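Local coordinates for protein gdp-l-fucose synthetase (Naegleria fowleri, PDB 6AQZ) that probably makes GDP-L-fucose by epimerising and NADPH-reducing GDP-4-keto-6-deoxymannose, as GDP-L-fucose synthetases do, and binds NADP in a Rossmann-type fold, at residues 52-57 with 74-79; 210-215 with 281-286; 273-278 with 319-324. All blocks are in the same frame, centred on the assembly; numbering follows the deposited sequence.

Contact 1 of 3, residues 52-57 with 74-79; sequences KWVFLG and EKYRPT
Val54 and Tyr76 carry this contact through a CH-pi interaction. CG2 of Val54 sits 4.0 Å from the centroid of the Tyr76 ring and 19° off the ring normal, over the face but shifted toward the rim; its shortest approach is to Tyr76 CD1, at 3.8 Å. The second methyl, Val54 CG1, lies 3.9 Å from Tyr76 CE2, so both methyls lie over the same face, CG2 toward CD1 and CG1 toward the CE2-CZ side. The opposite face is taken by the neighbour in sequence: CG of Lys75 rests over the ring centre, and the phenol is sandwiched between two aliphatic groups.

Polar groups gather at the rim. Lys52, its chain extended and CG anti to the backbone N (chi1 179°), runs at about a right angle to the Tyr76 side chain and brings NZ to 3.8 Å from Tyr76 CD1. That ammonium lies at the edge, near the ring plane, a position that does not make a cation-pi contact. Lys75 NZ makes a weak hydrogen bond to Tyr76 OH, 2.9 Å long.

In the fold, strand 52-55 pairs in parallel with strand 26-30 of the Rossmann-type sheet, and the contact packs the C-terminal end of helix 66-76 against it. On leaving the strand the chain reaches NADP at Gly57, while Trp53 and Phe55 pack on helix 35-46.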
loop_
_atom_site.group_PDB
_atom_site.type_symbol
_atom_site.label_atom_id
_atom_site.label_comp_id
_atom_site.label_asym_id
_atom_site.label_seq_id
_atom_site.Cartn_x
_atom_site.Cartn_y
_atom_site.Cartn_z
ATOM N N LYS A 52 -32.977 -8.219 3.499
ATOM C CA LYS A 52 -32.396 -9.334 4.220
ATOM C C LYS A 52 -30.984 -8.930 4.621
ATOM O O LYS A 52 -30.127 -8.703 3.760
ATOM C CB LYS A 52 -32.386 -10.597 3.360
ATOM C CG LYS A 52 -31.758 -11.812 4.031
ATOM C CD LYS A 52 -31.725 -13.005 3.082
ATOM C CE LYS A 52 -31.177 -14.251 3.769
ATOM N NZ LYS A 52 -30.878 -15.347 2.798
ATOM N N TRP A 53 -30.747 -8.835 5.921
ATOM C CA TRP A 53 -29.469 -8.413 6.468
ATOM C C TRP A 53 -28.721 -9.627 7.001
ATOM O O TRP A 53 -29.299 -10.432 7.744
ATOM C CB TRP A 53 -29.677 -7.378 7.572
ATOM C CG TRP A 53 -30.127 -6.086 7.019
ATOM C CD1 TRP A 53 -31.376 -5.773 6.532
ATOM C CD2 TRP A 53 -29.313 -4.931 6.817
ATOM N NE1 TRP A 53 -31.389 -4.470 6.067
ATOM C CE2 TRP A 53 -30.136 -3.933 6.233
ATOM C CE3 TRP A 53 -27.971 -4.636 7.083
ATOM C CZ2 TRP A 53 -29.656 -2.670 5.909
ATOM C CZ3 TRP A 53 -27.490 -3.366 6.758
ATOM C CH2 TRP A 53 -28.330 -2.407 6.170
ATOM N N VAL A 54 -27.461 -9.783 6.573
ATOM C CA VAL A 54 -26.592 -10.892 6.978
ATOM C C VAL A 54 -25.364 -10.324 7.676
ATOM O O VAL A 54 -24.555 -9.632 7.051
ATOM C CB VAL A 54 -26.168 -11.756 5.785
ATOM C CG1 VAL A 54 -25.299 -12.923 6.263
ATOM C CG2 VAL A 54 -27.390 -12.227 5.007
ATOM N N PHE A 55 -25.208 -10.640 8.952
ATOM C CA PHE A 55 -24.103 -10.128 9.766
ATOM C C PHE A 55 -23.079 -11.244 9.912
ATOM O O PHE A 55 -23.251 -12.154 10.720
ATOM C CB PHE A 55 -24.640 -9.614 11.101
ATOM C CG PHE A 55 -25.520 -8.392 10.930
ATOM C CD1 PHE A 55 -26.879 -8.533 10.677
ATOM C CD2 PHE A 55 -24.969 -7.109 10.921
ATOM C CE1 PHE A 55 -27.687 -7.414 10.462
ATOM C CE2 PHE A 55 -25.768 -5.988 10.706
ATOM C CZ PHE A 55 -27.130 -6.145 10.476
ATOM N N LEU A 56 -22.001 -11.153 9.139
ATOM C CA LEU A 56 -20.994 -12.198 9.095
ATOM C C LEU A 56 -20.016 -12.062 10.250
ATOM O O LEU A 56 -19.669 -10.960 10.675
ATOM C CB LEU A 56 -20.196 -12.124 7.788
ATOM C CG LEU A 56 -20.865 -12.276 6.422
ATOM C CD1 LEU A 56 -19.823 -12.033 5.382
ATOM C CD2 LEU A 56 -21.453 -13.656 6.242
ATOM N N GLY A 57 -19.516 -13.198 10.721
ATOM C CA GLY A 57 -18.362 -13.212 11.588
ATOM C C GLY A 57 -17.341 -14.201 11.061
ATOM O O GLY A 57 -17.596 -14.935 10.106
ATOM N N GLU A 74 -21.580 -15.991 -3.250
ATOM C CA GLU A 74 -22.329 -16.943 -4.060
ATOM C C GLU A 74 -23.626 -17.319 -3.364
ATOM O O GLU A 74 -24.661 -17.477 -4.018
ATOM C CB GLU A 74 -21.498 -18.200 -4.345
ATOM C CG GLU A 74 -20.185 -17.935 -5.072
ATOM C CD GLU A 74 -19.446 -19.199 -5.508
ATOM O OE1 GLU A 74 -20.070 -20.277 -5.536
ATOM O OE2 GLU A 74 -18.237 -19.114 -5.829
ATOM N N LYS A 75 -23.601 -17.412 -2.028
ATOM C CA LYS A 75 -24.764 -17.881 -1.281
ATOM C C LYS A 75 -25.855 -16.823 -1.180
ATOM O O LYS A 75 -27.030 -17.117 -1.418
ATOM C CB LYS A 75 -24.341 -18.338 0.116
ATOM C CG LYS A 75 -25.499 -18.747 1.025
ATOM C CD LYS A 75 -25.111 -19.945 1.874
ATOM C CE LYS A 75 -26.207 -20.342 2.858
ATOM N NZ LYS A 75 -26.083 -19.582 4.133
ATOM N N TYR A 76 -25.493 -15.594 -0.812
ATOM C CA TYR A 76 -26.470 -14.549 -0.524
ATOM C C TYR A 76 -26.693 -13.572 -1.673
ATOM O O TYR A 76 -27.728 -12.894 -1.684
ATOM C CB TYR A 76 -26.054 -13.757 0.731
ATOM C CG TYR A 76 -25.967 -14.614 1.985
ATOM C CD1 TYR A 76 -27.115 -15.119 2.583
ATOM C CD2 TYR A 76 -24.739 -14.927 2.559
ATOM C CE1 TYR A 76 -27.053 -15.918 3.715
ATOM C CE2 TYR A 76 -24.665 -15.722 3.693
ATOM C CZ TYR A 76 -25.831 -16.217 4.267
ATOM O OH TYR A 76 -25.778 -17.003 5.395
ATOM N N ARG A 77 -25.762 -13.486 -2.638
ATOM C CA ARG A 77 -25.838 -12.568 -3.775
ATOM C C ARG A 77 -26.283 -11.176 -3.330
ATOM O O ARG A 77 -27.391 -10.754 -3.670
ATOM C CB ARG A 77 -26.802 -13.093 -4.846
ATOM C CG ARG A 77 -26.482 -14.470 -5.421
ATOM C CD ARG A 77 -25.185 -14.493 -6.238
ATOM N NE ARG A 77 -24.824 -15.865 -6.611
ATOM C CZ ARG A 77 -24.693 -16.313 -7.859
ATOM N NH1 ARG A 77 -24.864 -15.495 -8.897
ATOM N NH2 ARG A 77 -24.364 -17.588 -8.063
ATOM N N PRO A 78 -25.475 -10.439 -2.572
ATOM C CA PRO A 78 -25.945 -9.164 -2.023
ATOM C C PRO A 78 -26.050 -8.085 -3.093
ATOM O O PRO A 78 -25.326 -8.105 -4.094
ATOM C CB PRO A 78 -24.857 -8.803 -1.013
ATOM C CG PRO A 78 -23.637 -9.385 -1.622
ATOM C CD PRO A 78 -24.071 -10.699 -2.210
ATOM N N THR A 79 -26.946 -7.112 -2.842
ATOM C CA THR A 79 -27.010 -5.860 -3.598
ATOM C C THR A 79 -26.246 -4.726 -2.928
ATOM O O THR A 79 -25.946 -3.727 -3.588
ATOM C CB THR A 79 -28.468 -5.401 -3.824
ATOM O OG1 THR A 79 -29.179 -5.339 -2.580
ATOM C CG2 THR A 79 -29.196 -6.334 -4.780
#

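Contact 2 of 3, residues 210-215 with 281-286; sequences GLMHKC and DAFNFT
Helix 207-221 packs here against the C-terminal end of helix 272-283 and the loop that leads to strand 289-292, which pairs in parallel with strand 225-228 in a small two-stranded sheet. Cys215 touches both aromatic residues of segment 281-286. Its SG lies 3.8 Å from CD2 of Phe283 and equally close to CB of Phe285. Toward both rings the sulfur makes an oblique sulfur-aromatic contact: SG of Cys215 is 4.6 Å from the centroid of the Phe283 ring, 48° off its normal, and for the Phe285 ring the angle is 36°. With SG anti to the backbone N (chi1 -170°), the thiol projects from its helix between Phe283 and Phe285. The turn at Asn284, with positive phi, separates these two phenylalanines, and both set out toward helix 207-221.

One helical turn earlier, Met212 meets the far end of the Phe283 ring. Its carbonyl O is 3.5 Å from Phe283 CE2, again obliquely, and its CB makes a looser apolar contact with the same carbon at 4.3 Å. Around this, Phe225 touches both Cys215 and Phe285, whereas Val329 and Leu333 of helix 321-335 pack on Phe283.

All four touching residues are buried, and their side chains meet through carbon and sulfur. Cohesion across the interface therefore rests on dispersion and shape, probably with a small electrostatic share where the Met212 carbonyl oxygen comes close to Phe283 CE2.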
loop_
_atom_site.group_PDB
_atom_site.type_symbol
_atom_site.label_atom_id
_atom_site.label_comp_id
_atom_site.label_asym_id
_atom_site.label_seq_id
_atom_site.Cartn_x
_atom_site.Cartn_y
_atom_site.Cartn_z
ATOM N N GLY A 210 -11.757 -0.145 28.092
ATOM C CA GLY A 210 -10.863 -0.582 29.150
ATOM C C GLY A 210 -11.126 0.145 30.451
ATOM O O GLY A 210 -11.126 -0.461 31.531
ATOM N N LEU A 211 -11.412 1.445 30.371
ATOM C CA LEU A 211 -11.738 2.171 31.590
ATOM C C LEU A 211 -13.011 1.617 32.222
ATOM O O LEU A 211 -13.116 1.540 33.449
ATOM C CB LEU A 211 -11.887 3.653 31.293
ATOM C CG LEU A 211 -10.542 4.347 31.091
ATOM C CD1 LEU A 211 -10.758 5.817 30.798
ATOM C CD2 LEU A 211 -9.622 4.150 32.280
ATOM N N MET A 212 -13.978 1.198 31.396
ATOM C CA MET A 212 -15.202 0.605 31.932
ATOM C C MET A 212 -14.919 -0.694 32.665
ATOM O O MET A 212 -15.426 -0.913 33.769
ATOM C CB MET A 212 -16.221 0.360 30.824
ATOM C CG MET A 212 -16.932 1.609 30.391
ATOM S SD MET A 212 -18.179 1.289 29.142
ATOM C CE MET A 212 -18.709 2.971 28.839
ATOM N N HIS A 213 -14.095 -1.559 32.077
ATOM C CA HIS A 213 -13.782 -2.826 32.724
ATOM C C HIS A 213 -12.966 -2.590 33.985
ATOM O O HIS A 213 -13.150 -3.286 34.994
ATOM C CB HIS A 213 -13.020 -3.732 31.757
ATOM C CG HIS A 213 -12.983 -5.167 32.178
ATOM N ND1 HIS A 213 -12.242 -6.119 31.513
ATOM C CD2 HIS A 213 -13.585 -5.807 33.204
ATOM C CE1 HIS A 213 -12.402 -7.289 32.105
ATOM N NE2 HIS A 213 -13.211 -7.126 33.135
ATOM N N LYS A 214 -12.064 -1.606 33.937
ATOM C CA LYS A 214 -11.272 -1.242 35.102
ATOM C C LYS A 214 -12.157 -0.748 36.238
ATOM O O LYS A 214 -11.968 -1.135 37.400
ATOM C CB LYS A 214 -10.257 -0.163 34.711
ATOM C CG LYS A 214 -8.812 -0.584 34.803
ATOM C CD LYS A 214 -8.057 -0.238 33.549
ATOM C CE LYS A 214 -6.970 0.788 33.837
ATOM N NZ LYS A 214 -6.364 0.525 35.179
ATOM N N CYS A 215 -13.143 0.091 35.915
ATOM C CA CYS A 215 -14.037 0.610 36.938
ATOM C C CYS A 215 -14.867 -0.525 37.533
ATOM O O CYS A 215 -15.126 -0.553 38.746
ATOM C CB CYS A 215 -14.922 1.712 36.352
ATOM S SG CYS A 215 -15.882 2.651 37.587
ATOM N N ASP A 281 -19.397 7.800 37.473
ATOM C CA ASP A 281 -20.746 8.110 37.929
ATOM C C ASP A 281 -21.824 7.268 37.266
ATOM O O ASP A 281 -22.968 7.298 37.735
ATOM C CB ASP A 281 -21.070 9.583 37.669
ATOM C CG ASP A 281 -20.184 10.520 38.439
ATOM O OD1 ASP A 281 -19.796 10.172 39.576
ATOM O OD2 ASP A 281 -19.880 11.607 37.903
ATOM N N ALA A 282 -21.482 6.426 36.289
ATOM C CA ALA A 282 -22.487 5.583 35.654
ATOM C C ALA A 282 -22.508 4.195 36.269
ATOM O O ALA A 282 -23.554 3.542 36.281
ATOM C CB ALA A 282 -22.231 5.456 34.147
ATOM N N PHE A 283 -21.379 3.767 36.821
ATOM C CA PHE A 283 -21.324 2.579 37.647
ATOM C C PHE A 283 -21.780 2.852 39.071
ATOM O O PHE A 283 -22.020 1.892 39.812
ATOM C CB PHE A 283 -19.895 2.042 37.675
ATOM C CG PHE A 283 -19.572 1.110 36.553
ATOM C CD1 PHE A 283 -20.025 -0.197 36.570
ATOM C CD2 PHE A 283 -18.797 1.539 35.477
ATOM C CE1 PHE A 283 -19.707 -1.063 35.538
ATOM C CE2 PHE A 283 -18.486 0.684 34.444
ATOM C CZ PHE A 283 -18.941 -0.620 34.472
ATOM N N ASN A 284 -21.964 4.132 39.426
ATOM C CA ASN A 284 -22.169 4.568 40.807
ATOM C C ASN A 284 -21.004 4.130 41.688
ATOM O O ASN A 284 -21.186 3.689 42.826
ATOM C CB ASN A 284 -23.505 4.076 41.365
ATOM C CG ASN A 284 -24.688 4.719 40.674
ATOM O OD1 ASN A 284 -24.702 5.931 40.435
ATOM N ND2 ASN A 284 -25.681 3.912 40.339
ATOM N N PHE A 285 -19.794 4.228 41.139
ATOM C CA PHE A 285 -18.599 3.892 41.896
ATOM C C PHE A 285 -18.284 4.990 42.907
ATOM O O PHE A 285 -18.120 6.157 42.534
ATOM C CB PHE A 285 -17.431 3.675 40.943
ATOM C CG PHE A 285 -16.141 3.347 41.626
ATOM C CD1 PHE A 285 -15.941 2.098 42.198
ATOM C CD2 PHE A 285 -15.106 4.269 41.655
ATOM C CE1 PHE A 285 -14.745 1.788 42.813
ATOM C CE2 PHE A 285 -13.906 3.967 42.268
ATOM C CZ PHE A 285 -13.720 2.725 42.845
ATOM N N THR A 286 -18.154 4.598 44.186
ATOM C CA THR A 286 -17.973 5.539 45.286
ATOM C C THR A 286 -16.545 5.585 45.822
ATOM O O THR A 286 -16.266 6.363 46.739
ATOM C CB THR A 286 -18.942 5.213 46.448
ATOM O OG1 THR A 286 -18.503 4.048 47.176
ATOM C CG2 THR A 286 -20.354 4.981 45.933
#

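Contact 3 of 3, residues 273-278 with 319-324; sequences GQVAQT and TPFEQA
Phe321 reaches across to helix 272-283 and touches Val275 and Thr278, residues nearly one turn apart. CG2 of Val275 is 3.6 Å from Phe321 CZ, an oblique approach to the ring, and Val275 CG1 stands 4.1 Å from the same carbon; the valine and phenylalanine side chains cross at about a right angle. Thr278 meets the ring differently: OG1 lies at the edge, near the ring plane, 3.7 Å from Phe321 CE2. The Thr278 methyl faces Glu322, its CG2 4.1 Å from Glu322 CA, while also brushing the Phe321 ring at CE2.

This is helix-helix packing near the start of helix 321-335, where Pro320 takes the N-cap position. The backbones come closest at Thr278 and Glu322, whose CA atoms are 6.5 Å apart. Phe321 holds CG anti to the backbone N (chi1 -179°), which extends the ring toward the other helix.

Behind the first shell, the threonine hydroxyl is fixed by its own helix. Thr278 OG1 donates to Gln274 O over 2.7 Å; the hydroxyl oxygen sits 30° out of the plane of the Gln274 carbonyl, at an angle of 147° at the carbonyl oxygen. Thr278 N bonds to the same oxygen from the opposite face, giving Gln274 O two donors from one residue. Farther out, Lys270 touches both Val275 and Phe321, Phe237 of strand 234-239 packs on Val275, and Asp242 accepts a hydrogen bond from Thr319 N.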
loop_
_atom_site.group_PDB
_atom_site.type_symbol
_atom_site.label_atom_id
_atom_site.label_comp_id
_atom_site.label_asym_id
_atom_site.label_seq_id
_atom_site.Cartn_x
_atom_site.Cartn_y
_atom_site.Cartn_z
ATOM N N GLY A 273 -9.970 12.426 31.651
ATOM C CA GLY A 273 -10.550 12.443 32.980
ATOM C C GLY A 273 -12.056 12.615 32.965
ATOM O O GLY A 273 -12.766 11.982 33.749
ATOM N N GLN A 274 -12.566 13.475 32.073
ATOM C CA GLN A 274 -14.013 13.656 31.961
ATOM C C GLN A 274 -14.705 12.347 31.606
ATOM O O GLN A 274 -15.772 12.030 32.145
ATOM C CB GLN A 274 -14.337 14.697 30.891
ATOM C CG GLN A 274 -14.377 16.129 31.341
ATOM C CD GLN A 274 -14.704 17.074 30.188
ATOM O OE1 GLN A 274 -13.982 17.135 29.189
ATOM N NE2 GLN A 274 -15.804 17.802 30.320
ATOM N N VAL A 275 -14.106 11.577 30.698
ATOM C CA VAL A 275 -14.638 10.268 30.348
ATOM C C VAL A 275 -14.610 9.357 31.568
ATOM O O VAL A 275 -15.591 8.677 31.890
ATOM C CB VAL A 275 -13.832 9.681 29.171
ATOM C CG1 VAL A 275 -14.217 8.241 28.898
ATOM C CG2 VAL A 275 -14.011 10.546 27.916
ATOM N N ALA A 276 -13.488 9.368 32.290
ATOM C CA ALA A 276 -13.339 8.536 33.474
ATOM C C ALA A 276 -14.379 8.884 34.540
ATOM O O ALA A 276 -14.915 7.990 35.205
ATOM C CB ALA A 276 -11.915 8.678 34.011
ATOM N N GLN A 277 -14.646 10.184 34.741
ATOM C CA GLN A 277 -15.653 10.610 35.713
ATOM C C GLN A 277 -17.053 10.164 35.298
ATOM O O GLN A 277 -17.840 9.693 36.132
ATOM C CB GLN A 277 -15.617 12.126 35.888
ATOM C CG GLN A 277 -16.576 12.639 36.931
ATOM C CD GLN A 277 -16.228 12.137 38.317
ATOM O OE1 GLN A 277 -15.064 11.903 38.621
ATOM N NE2 GLN A 277 -17.235 11.967 39.164
ATOM N N THR A 278 -17.375 10.302 34.008
ATOM C CA THR A 278 -18.677 9.865 33.520
ATOM C C THR A 278 -18.846 8.372 33.714
ATOM O O THR A 278 -19.929 7.899 34.074
ATOM C CB THR A 278 -18.814 10.207 32.038
ATOM O OG1 THR A 278 -18.393 11.551 31.830
ATOM C CG2 THR A 278 -20.251 10.038 31.564
ATOM N N THR A 319 -26.460 11.306 20.173
ATOM C CA THR A 319 -26.784 10.923 21.550
ATOM C C THR A 319 -25.861 11.677 22.502
ATOM O O THR A 319 -24.645 11.675 22.298
ATOM C CB THR A 319 -26.596 9.415 21.778
ATOM O OG1 THR A 319 -27.382 8.656 20.853
ATOM C CG2 THR A 319 -26.977 9.033 23.219
ATOM N N PRO A 320 -26.390 12.354 23.523
ATOM C CA PRO A 320 -25.511 12.996 24.511
ATOM C C PRO A 320 -24.536 11.992 25.115
ATOM O O PRO A 320 -24.868 10.818 25.315
ATOM C CB PRO A 320 -26.490 13.536 25.559
ATOM C CG PRO A 320 -27.754 13.736 24.817
ATOM C CD PRO A 320 -27.810 12.645 23.773
ATOM N N PHE A 321 -23.310 12.465 25.379
ATOM C CA PHE A 321 -22.232 11.589 25.839
ATOM C C PHE A 321 -22.628 10.854 27.127
ATOM O O PHE A 321 -22.466 9.630 27.241
ATOM C CB PHE A 321 -20.948 12.418 26.021
ATOM C CG PHE A 321 -19.751 11.615 26.461
ATOM C CD1 PHE A 321 -19.195 10.658 25.631
ATOM C CD2 PHE A 321 -19.199 11.800 27.717
ATOM C CE1 PHE A 321 -18.107 9.887 26.052
ATOM C CE2 PHE A 321 -18.112 11.046 28.139
ATOM C CZ PHE A 321 -17.564 10.091 27.310
ATOM N N GLU A 322 -23.182 11.581 28.095
ATOM C CA GLU A 322 -23.564 10.954 29.360
ATOM C C GLU A 322 -24.586 9.836 29.151
ATOM O O GLU A 322 -24.420 8.731 29.681
ATOM C CB GLU A 322 -24.114 12.009 30.328
ATOM C CG GLU A 322 -23.119 13.123 30.736
ATOM C CD GLU A 322 -22.750 14.087 29.598
ATOM O OE1 GLU A 322 -23.460 14.118 28.570
ATOM O OE2 GLU A 322 -21.737 14.810 29.735
ATOM N N GLN A 323 -25.617 10.075 28.335
ATOM C CA GLN A 323 -26.621 9.037 28.100
ATOM C C GLN A 323 -26.020 7.843 27.360
ATOM O O GLN A 323 -26.362 6.689 27.652
ATOM C CB GLN A 323 -27.825 9.623 27.356
ATOM C CG GLN A 323 -28.908 8.615 26.929
ATOM C CD GLN A 323 -29.960 9.223 25.980
ATOM O OE1 GLN A 323 -30.205 10.436 25.984
ATOM N NE2 GLN A 323 -30.578 8.374 25.160
ATOM N N ALA A 324 -25.107 8.092 26.412
ATOM C CA ALA A 324 -24.487 6.979 25.697
ATOM C C ALA A 324 -23.604 6.152 26.629
ATOM O O ALA A 324 -23.587 4.917 26.544
ATOM C CB ALA A 324 -23.682 7.485 24.494
#

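Contact 1 is a surface contact in the Rossmann-type part of the chain; contact 3 lies across the chain's centre from it, their centres about 35 Å apart. Contacts 2 and 3 are neighbours, with centres about 11 Å apart, and share helix 272-283: contact 3 uses its earlier part against helix 321-335, contact 2 its end against helix 207-221. Their segments alternate along the chain. Contact 2 is buried throughout and built on sulfur and aromatic groups, whereas partly buried contact 3 sets methyls and a hydroxyl, the latter bonded within its own helix, against one phenylalanine ring. Contact 1 instead pairs a strand with a helix end, with lysine ammonium groups around its tyrosine.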